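Malate Synthase (Haloferax volcanii, PDB 3OYZ) catalyses the magnesium-dependent Claisen condensation of acetyl-CoA with glyoxylate and the hydrolysis of malyl-CoA to malate and CoA in the glyoxylate cycle. Local coordinates at residues M85-D90 with K131-F136; H117-P122 with E135-V140. All coordinates share one frame; numbering follows the deposited sequence.

Overall arrangement
Both contacts pack against helix 127-143 and lie on the same side of the chain's centre, with their own centres about 8 Å apart. Along the chain, the 85-90 loop follows strand 80-81 and precedes helix 92-105. Strand 118-121 comes next, and then the helix. Contact 1 sets the loop against residues 131-136, and contact 2 sets the strand against 135-140, so Glu135 and Phe136 belong to both helical segments. The contacts also touch directly: Met85 N is 3.1 Å from Val120 O, a probable hydrogen bond, and the Trp87 ring packs on Ile121. Together they join the loop after strand 80-81, strand 118-121 and helix 127-143 of the TIM barrel, near the glyoxylate and magnesium site.

Contact 1: M85-D90 with K131-F136; sequences MVWHRD and KKADEF
Trp87 reaches the helix with the benzene half of its indole and meets Lys132, Ala133 and Phe136. The methyl of Ala133 lies over one face in a CH-pi contact, with CB 3.8 Å from the centroid of the six-membered ring. The rim of the indole also presses on the helix backbone, where Trp87 CH2 is 3.4 Å from Ala133 CA. At the ring's edge Trp87 CZ3 meets Phe136 CD2 at 3.5 Å. These two rings touch rim to rim with their planes at 76°, so neither covers the other's face. Lys132 CB sits at another part of the indole edge, 3.9 Å from Trp87 CZ2.

The indole reaches this far because CG is anti to the backbone N (chi1 -176°). Its NE1 is hydrogen-bonded to Asp129 OD2, near the start of the same helix, which helps to hold the ring's rotation. Ile121 and Pro122 also pack on Trp87, and Phe99 stacks on Phe136. The extended Lys132 chain leads away from the indole. Its NZ binds a water at 2.9 Å, and that water donates to Arg89 O at 2.8 Å. Arg89 itself forms a salt bridge with Glu123.

A leucine in place of Trp87 would probably open a gap beside Ala133 and Phe136 and leave Asp129 without its indole donor. The direct grip is apolar, with polar links at its borders. It ties the loop just after Arg84, a glyoxylate-binding residue, to helix 127-143 of the barrel wall.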
ATOM      1  N   MET A  85       9.409 -16.058  22.623  1.00 36.57           N
ATOM      2  CA  MET A  85      10.536 -15.660  23.445  1.00 36.65           C
ATOM      3  C   MET A  85      10.687 -14.133  23.421  1.00 37.60           C
ATOM      4  O   MET A  85      10.183 -13.430  22.516  1.00 34.63           O
ATOM      5  CB  MET A  85      11.801 -16.338  22.885  1.00 35.06           C
ATOM      6  CG  MET A  85      11.561 -17.829  22.745  1.00 43.39           C
ATOM      7  SD  MET A  85      11.813 -18.702  24.361  1.00 43.59           S
ATOM      8  CE  MET A  85      10.144 -18.617  24.985  1.00 38.39           C
ATOM      9  N   VAL A  86      11.510 -13.606  24.317  1.00 34.73           N
ATOM     10  CA  VAL A  86      11.757 -12.162  24.196  1.00 33.97           C
ATOM     11  C   VAL A  86      12.808 -11.899  23.097  1.00 31.12           C
ATOM     12  O   VAL A  86      13.576 -12.808  22.788  1.00 32.65           O
ATOM     13  CB  VAL A  86      12.205 -11.475  25.505  1.00 36.78           C
ATOM     14  CG1 VAL A  86      11.068 -11.557  26.538  1.00 37.34           C
ATOM     15  CG2 VAL A  86      13.468 -12.136  26.073  1.00 36.56           C
ATOM     16  N   TRP A  87      12.751 -10.731  22.479  1.00 31.88           N
ATOM     17  CA  TRP A  87      13.753 -10.318  21.461  1.00 31.25           C
ATOM     18  C   TRP A  87      13.617  -8.830  21.221  1.00 30.27           C
ATOM     19  O   TRP A  87      12.561  -8.212  21.398  1.00 29.89           O
ATOM     20  CB  TRP A  87      13.531 -11.084  20.139  1.00 32.25           C
ATOM     21  CG  TRP A  87      14.540 -10.823  19.035  1.00 36.43           C
ATOM     22  CD1 TRP A  87      14.481  -9.835  18.053  1.00 33.97           C
ATOM     23  CD2 TRP A  87      15.752 -11.563  18.808  1.00 29.88           C
ATOM     24  NE1 TRP A  87      15.598  -9.953  17.237  1.00 30.26           N
ATOM     25  CE2 TRP A  87      16.362 -11.010  17.652  1.00 30.26           C
ATOM     26  CE3 TRP A  87      16.345 -12.664  19.443  1.00 31.69           C
ATOM     27  CZ2 TRP A  87      17.559 -11.501  17.135  1.00 31.29           C
ATOM     28  CZ3 TRP A  87      17.544 -13.177  18.938  1.00 33.06           C
ATOM     29  CH2 TRP A  87      18.184 -12.498  17.863  1.00 34.38           C
ATOM     30  N   HIS A  88      14.696  -8.170  20.813  1.00 29.47           N
ATOM     31  CA  HIS A  88      14.409  -6.853  20.278  1.00 29.83           C
ATOM     32  C   HIS A  88      15.618  -6.490  19.403  1.00 30.31           C
ATOM     33  O   HIS A  88      16.773  -6.623  19.803  1.00 31.36           O
ATOM     34  CB  HIS A  88      14.241  -5.769  21.370  1.00 28.69           C
ATOM     35  CG  HIS A  88      13.539  -4.536  20.903  1.00 31.12           C
ATOM     36  ND1 HIS A  88      14.135  -3.629  20.040  1.00 30.53           N
ATOM     37  CD2 HIS A  88      12.319  -4.022  21.225  1.00 31.70           C
ATOM     38  CE1 HIS A  88      13.300  -2.620  19.838  1.00 30.05           C
ATOM     39  NE2 HIS A  88      12.212  -2.819  20.562  1.00 35.44           N
ATOM     40  N   ARG A  89      15.317  -5.958  18.230  1.00 32.65           N
ATOM     41  CA  ARG A  89      16.328  -5.483  17.285  1.00 30.38           C
ATOM     42  C   ARG A  89      17.322  -4.458  17.880  1.00 32.11           C
ATOM     43  O   ARG A  89      18.455  -4.377  17.363  1.00 33.29           O
ATOM     44  CB  ARG A  89      15.616  -4.848  16.046  1.00 27.51           C
ATOM     45  CG  ARG A  89      14.813  -3.538  16.287  1.00 30.98           C
ATOM     46  CD  ARG A  89      13.807  -3.186  15.149  1.00 28.77           C
ATOM     47  NE  ARG A  89      12.889  -2.136  15.568  1.00 29.21           N
ATOM     48  CZ  ARG A  89      11.802  -2.390  16.295  1.00 34.31           C
ATOM     49  NH1 ARG A  89      11.453  -3.657  16.606  1.00 29.42           N
ATOM     50  NH2 ARG A  89      11.031  -1.394  16.651  1.00 31.12           N
ATOM     51  N   ASP A  90      16.899  -3.632  18.843  1.00 30.70           N
ATOM     52  CA  ASP A  90      17.756  -2.609  19.412  1.00 34.54           C
ATOM     53  C   ASP A  90      18.292  -2.974  20.819  1.00 35.13           C
ATOM     54  O   ASP A  90      18.981  -2.158  21.414  1.00 35.11           O
ATOM     55  CB  ASP A  90      17.016  -1.271  19.543  1.00 34.49           C
ATOM     56  CG  ASP A  90      16.491  -0.747  18.192  1.00 38.99           C
ATOM     57  OD1 ASP A  90      17.229  -0.828  17.199  1.00 43.93           O
ATOM     58  OD2 ASP A  90      15.383  -0.196  18.124  1.00 43.97           O
ATOM     59  N   LYS A 131      18.663 -12.613  10.665  1.00 24.39           N
ATOM     60  CA  LYS A 131      19.710 -13.624  10.536  1.00 23.56           C
ATOM     61  C   LYS A 131      20.253 -13.815  11.976  1.00 25.82           C
ATOM     62  O   LYS A 131      20.793 -14.867  12.272  1.00 26.29           O
ATOM     63  CB  LYS A 131      20.847 -13.059   9.666  1.00 27.47           C
ATOM     64  CG  LYS A 131      20.339 -12.987   8.187  1.00 27.58           C
ATOM     65  CD  LYS A 131      21.444 -12.382   7.249  1.00 26.32           C
ATOM     66  CE  LYS A 131      20.837 -12.201   5.816  1.00 30.75           C
ATOM     67  NZ  LYS A 131      21.788 -11.241   5.144  1.00 29.26           N
ATOM     68  N   LYS A 132      20.280 -12.792  12.814  1.00 24.47           N
ATOM     69  CA  LYS A 132      20.845 -13.043  14.213  1.00 28.37           C
ATOM     70  C   LYS A 132      19.935 -14.053  14.963  1.00 27.83           C
ATOM     71  O   LYS A 132      20.443 -14.920  15.651  1.00 29.09           O
ATOM     72  CB  LYS A 132      20.786 -11.748  15.028  1.00 24.69           C
ATOM     73  CG  LYS A 132      21.823 -10.719  14.502  1.00 28.28           C
ATOM     74  CD  LYS A 132      21.606  -9.363  15.173  1.00 32.36           C
ATOM     75  CE  LYS A 132      22.638  -8.372  14.560  1.00 35.36           C
ATOM     76  NZ  LYS A 132      22.458  -7.000  15.177  1.00 37.18           N
ATOM     77  N   ALA A 133      18.614 -13.959  14.823  1.00 26.49           N
ATOM     78  CA  ALA A 133      17.751 -14.902  15.536  1.00 28.12           C
ATOM     79  C   ALA A 133      17.999 -16.275  14.887  1.00 32.07           C
ATOM     80  O   ALA A 133      18.204 -17.293  15.596  1.00 31.37           O
ATOM     81  CB  ALA A 133      16.272 -14.469  15.429  1.00 27.17           C
ATOM     82  N   ASP A 134      17.962 -16.359  13.551  1.00 29.32           N
ATOM     83  CA  ASP A 134      18.293 -17.595  12.876  1.00 29.41           C
ATOM     84  C   ASP A 134      19.551 -18.299  13.368  1.00 31.75           C
ATOM     85  O   ASP A 134      19.597 -19.554  13.530  1.00 33.05           O
ATOM     86  CB  ASP A 134      18.391 -17.420  11.348  1.00 29.90           C
ATOM     87  CG  ASP A 134      18.896 -18.661  10.673  1.00 29.77           C
ATOM     88  OD1 ASP A 134      18.132 -19.646  10.621  1.00 30.00           O
ATOM     89  OD2 ASP A 134      20.025 -18.721  10.137  1.00 33.93           O
ATOM     90  N   GLU A 135      20.586 -17.513  13.598  1.00 30.60           N
ATOM     91  CA  GLU A 135      21.817 -18.125  14.088  1.00 32.49           C
ATOM     92  C   GLU A 135      21.602 -18.740  15.514  1.00 31.27           C
ATOM     93  O   GLU A 135      22.120 -19.802  15.747  1.00 30.18           O
ATOM     94  CB  GLU A 135      22.921 -17.103  14.113  1.00 30.27           C
ATOM     95  CG  GLU A 135      24.211 -17.615  14.749  1.00 37.61           C
ATOM     96  CD  GLU A 135      24.819 -18.828  14.046  1.00 41.10           C
ATOM     97  OE1 GLU A 135      24.475 -19.258  12.930  1.00 50.58           O
ATOM     98  OE2 GLU A 135      25.793 -19.321  14.635  1.00 50.80           O
ATOM     99  N   PHE A 136      20.895 -18.069  16.397  1.00 29.89           N
ATOM    100  CA  PHE A 136      20.528 -18.680  17.689  1.00 33.48           C
ATOM    101  C   PHE A 136      19.715 -19.955  17.564  1.00 33.84           C
ATOM    102  O   PHE A 136      19.969 -20.916  18.295  1.00 34.96           O
ATOM    103  CB  PHE A 136      19.836 -17.659  18.572  1.00 33.78           C
ATOM    104  CG  PHE A 136      20.762 -16.599  19.055  1.00 36.75           C
ATOM    105  CD1 PHE A 136      21.975 -16.955  19.643  1.00 42.50           C
ATOM    106  CD2 PHE A 136      20.400 -15.257  19.029  1.00 36.60           C
ATOM    107  CE1 PHE A 136      22.810 -15.965  20.196  1.00 45.38           C
ATOM    108  CE2 PHE A 136      21.245 -14.252  19.562  1.00 40.97           C
ATOM    109  CZ  PHE A 136      22.451 -14.622  20.124  1.00 41.26           C
TER
HETATM  110  O   HOH W   1      19.659  -6.275  15.717  1.00 33.32           O

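Contact 2: H117-P122 with E135-V140; sequences HGFVIP and EFFTIV
Phe137 carries CG anti to its carbonyl carbon (chi1 -82°), and this torsion brings its ring to the strand. The Phe137 bond to CB does not aim straight at the strand, yet the far end of its ring comes nearer and does the touching. Ile121 also has CG1 anti to the carbonyl carbon (chi1 -46°), which turns the ethyl branch to the helix. Phe119 depends on no such turn, because it meets Phe137 with its CB.

The Phe137 ring rests between Phe119 and Ile121, two residues apart on the strand. Its CZ is 3.8 Å from Phe119 CB, so it meets the base of that side chain. The aromatic rings do not stack; Phe137 CE1 lies at the edge of the Phe119 ring, near its plane. On the Ile121 side, Phe137 CE2 is 3.8 Å from Ile121 CG1, which approaches the edge of the phenyl ring in its plane. Ile121 CD1 follows at 3.9 Å from the same CE2. Ile121 reaches out from the strand and Phe137 from the helix, and they meet at the ring edge. The contact is buried, and the side chains meet through carbon atoms alone.

Met153 of strand 152-157 touches both Phe137 and Ile121. Met102 and Ile105 of helix 92-105 pack on Phe119. Phe119 is hydrogen-bonded through its backbone to Ala152 and Ser154 of the neighbouring parallel strand.

Alternate strand residues facing an outer helix are characteristic of the beta-alpha-beta unit, here strand 118-121, helix 127-143 and strand 152-157 of the TIM barrel.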
ATOM      1  N   HIS A 117       7.097 -27.181  17.950  1.00 36.31           N
ATOM      2  CA  HIS A 117       7.414 -27.152  16.542  1.00 36.95           C
ATOM      3  C   HIS A 117       8.330 -25.948  16.188  1.00 36.32           C
ATOM      4  O   HIS A 117       8.838 -25.940  15.061  1.00 36.95           O
ATOM      5  CB  HIS A 117       6.136 -26.978  15.733  1.00 36.70           C
ATOM      6  CG  HIS A 117       5.512 -28.269  15.283  1.00 42.53           C
ATOM      7  ND1 HIS A 117       4.858 -29.122  16.156  1.00 44.91           N
ATOM      8  CD2 HIS A 117       5.363 -28.803  14.051  1.00 45.89           C
ATOM      9  CE1 HIS A 117       4.381 -30.157  15.485  1.00 48.32           C
ATOM     10  NE2 HIS A 117       4.669 -29.982  14.203  1.00 52.12           N
ATOM     11  N   GLY A 118       8.396 -24.922  17.033  1.00 36.65           N
ATOM     12  CA  GLY A 118       9.284 -23.759  16.742  1.00 33.13           C
ATOM     13  C   GLY A 118       9.037 -22.650  17.730  1.00 35.83           C
ATOM     14  O   GLY A 118       8.456 -22.871  18.823  1.00 33.36           O
ATOM     15  N   PHE A 119       9.578 -21.455  17.462  1.00 30.29           N
ATOM     16  CA  PHE A 119       9.478 -20.372  18.414  1.00 32.29           C
ATOM     17  C   PHE A 119       9.090 -19.121  17.603  1.00 33.52           C
ATOM     18  O   PHE A 119       9.329 -19.067  16.379  1.00 33.05           O
ATOM     19  CB  PHE A 119      10.798 -20.132  19.151  1.00 33.81           C
ATOM     20  CG  PHE A 119      11.157 -21.201  20.192  1.00 31.64           C
ATOM     21  CD1 PHE A 119      10.673 -21.077  21.473  1.00 37.37           C
ATOM     22  CD2 PHE A 119      11.918 -22.322  19.855  1.00 38.05           C
ATOM     23  CE1 PHE A 119      10.914 -22.080  22.420  1.00 37.53           C
ATOM     24  CE2 PHE A 119      12.239 -23.282  20.800  1.00 38.45           C
ATOM     25  CZ  PHE A 119      11.665 -23.164  22.086  1.00 34.02           C
ATOM     26  N   VAL A 120       8.524 -18.145  18.297  1.00 32.90           N
ATOM     27  CA  VAL A 120       8.015 -16.930  17.711  1.00 32.77           C
ATOM     28  C   VAL A 120       8.914 -15.840  18.305  1.00 35.25           C
ATOM     29  O   VAL A 120       9.175 -15.808  19.529  1.00 33.05           O
ATOM     30  CB  VAL A 120       6.546 -16.672  18.085  1.00 35.70           C
ATOM     31  CG1 VAL A 120       6.135 -15.246  17.657  1.00 33.39           C
ATOM     32  CG2 VAL A 120       5.580 -17.789  17.593  1.00 32.99           C
ATOM     33  N   ILE A 121       9.464 -15.008  17.400  1.00 32.40           N
ATOM     34  CA  ILE A 121      10.375 -13.910  17.698  1.00 32.66           C
ATOM     35  C   ILE A 121       9.748 -12.554  17.398  1.00 30.26           C
ATOM     36  O   ILE A 121       9.427 -12.177  16.236  1.00 29.62           O
ATOM     37  CB  ILE A 121      11.740 -14.110  16.899  1.00 31.40           C
ATOM     38  CG1 ILE A 121      12.247 -15.551  17.020  1.00 33.81           C
ATOM     39  CG2 ILE A 121      12.854 -13.077  17.229  1.00 29.23           C
ATOM     40  CD1 ILE A 121      12.569 -16.047  18.489  1.00 31.32           C
ATOM     41  N   PRO A 122       9.641 -11.768  18.474  1.00 30.46           N
ATOM     42  CA  PRO A 122       9.022 -10.493  18.358  1.00 29.60           C
ATOM     43  C   PRO A 122      10.082  -9.424  18.027  1.00 29.62           C
ATOM     44  O   PRO A 122      11.268  -9.626  18.160  1.00 31.49           O
ATOM     45  CB  PRO A 122       8.511 -10.258  19.779  1.00 30.16           C
ATOM     46  CG  PRO A 122       9.697 -10.780  20.614  1.00 29.98           C
ATOM     47  CD  PRO A 122       9.934 -12.102  19.892  1.00 29.84           C
ATOM     48  N   GLU A 135      20.586 -17.513  13.598  1.00 30.60           N
ATOM     49  CA  GLU A 135      21.817 -18.125  14.088  1.00 32.49           C
ATOM     50  C   GLU A 135      21.602 -18.740  15.514  1.00 31.27           C
ATOM     51  O   GLU A 135      22.120 -19.802  15.747  1.00 30.18           O
ATOM     52  CB  GLU A 135      22.921 -17.103  14.113  1.00 30.27           C
ATOM     53  CG  GLU A 135      24.211 -17.615  14.749  1.00 37.61           C
ATOM     54  CD  GLU A 135      24.819 -18.828  14.046  1.00 41.10           C
ATOM     55  OE1 GLU A 135      24.475 -19.258  12.930  1.00 50.58           O
ATOM     56  OE2 GLU A 135      25.793 -19.321  14.635  1.00 50.80           O
ATOM     57  N   PHE A 136      20.895 -18.069  16.397  1.00 29.89           N
ATOM     58  CA  PHE A 136      20.528 -18.680  17.689  1.00 33.48           C
ATOM     59  C   PHE A 136      19.715 -19.955  17.564  1.00 33.84           C
ATOM     60  O   PHE A 136      19.969 -20.916  18.295  1.00 34.96           O
ATOM     61  CB  PHE A 136      19.836 -17.659  18.572  1.00 33.78           C
ATOM     62  CG  PHE A 136      20.762 -16.599  19.055  1.00 36.75           C
ATOM     63  CD1 PHE A 136      21.975 -16.955  19.643  1.00 42.50           C
ATOM     64  CD2 PHE A 136      20.400 -15.257  19.029  1.00 36.60           C
ATOM     65  CE1 PHE A 136      22.810 -15.965  20.196  1.00 45.38           C
ATOM     66  CE2 PHE A 136      21.245 -14.252  19.562  1.00 40.97           C
ATOM     67  CZ  PHE A 136      22.451 -14.622  20.124  1.00 41.26           C
ATOM     68  N   PHE A 137      18.777 -20.031  16.622  1.00 29.20           N
ATOM     69  CA  PHE A 137      18.040 -21.265  16.404  1.00 32.20           C
ATOM     70  C   PHE A 137      19.026 -22.367  16.015  1.00 33.37           C
ATOM     71  O   PHE A 137      18.933 -23.534  16.507  1.00 32.12           O
ATOM     72  CB  PHE A 137      16.993 -21.165  15.256  1.00 30.29           C
ATOM     73  CG  PHE A 137      15.695 -20.565  15.620  1.00 30.51           C
ATOM     74  CD1 PHE A 137      14.560 -21.379  15.769  1.00 30.90           C
ATOM     75  CD2 PHE A 137      15.589 -19.195  15.850  1.00 33.04           C
ATOM     76  CE1 PHE A 137      13.370 -20.795  16.125  1.00 30.37           C
ATOM     77  CE2 PHE A 137      14.422 -18.599  16.202  1.00 33.46           C
ATOM     78  CZ  PHE A 137      13.269 -19.408  16.323  1.00 31.74           C
ATOM     79  N   THR A 138      19.931 -22.067  15.074  1.00 29.43           N
ATOM     80  CA  THR A 138      20.907 -23.053  14.638  1.00 29.74           C
ATOM     81  C   THR A 138      21.783 -23.525  15.839  1.00 31.56           C
ATOM     82  O   THR A 138      22.082 -24.720  15.975  1.00 33.66           O
ATOM     83  CB  THR A 138      21.777 -22.446  13.503  1.00 30.66           C
ATOM     84  OG1 THR A 138      20.884 -22.161  12.415  1.00 32.01           O
ATOM     85  CG2 THR A 138      22.768 -23.506  13.014  1.00 30.74           C
ATOM     86  N   ILE A 139      22.281 -22.580  16.604  1.00 29.92           N
ATOM     87  CA  ILE A 139      23.087 -22.977  17.794  1.00 34.41           C
ATOM     88  C   ILE A 139      22.293 -23.880  18.769  1.00 35.28           C
ATOM     89  O   ILE A 139      22.823 -24.922  19.151  1.00 36.20           O
ATOM     90  CB  ILE A 139      23.645 -21.745  18.480  1.00 34.58           C
ATOM     91  CG1 ILE A 139      24.853 -21.221  17.643  1.00 34.47           C
ATOM     92  CG2 ILE A 139      24.136 -22.053  19.926  1.00 34.87           C
ATOM     93  CD1 ILE A 139      25.160 -19.766  17.996  1.00 35.43           C
ATOM     94  N   VAL A 140      21.082 -23.495  19.157  1.00 34.51           N
ATOM     95  CA  VAL A 140      20.184 -24.332  19.977  1.00 35.95           C
ATOM     96  C   VAL A 140      20.022 -25.730  19.451  1.00 37.30           C
ATOM     97  O   VAL A 140      20.232 -26.693  20.230  1.00 38.70           O
ATOM     98  CB  VAL A 140      18.812 -23.649  20.159  1.00 36.18           C
ATOM     99  CG1 VAL A 140      17.800 -24.657  20.670  1.00 37.65           C
ATOM    100  CG2 VAL A 140      18.967 -22.412  21.003  1.00 34.71           C
TER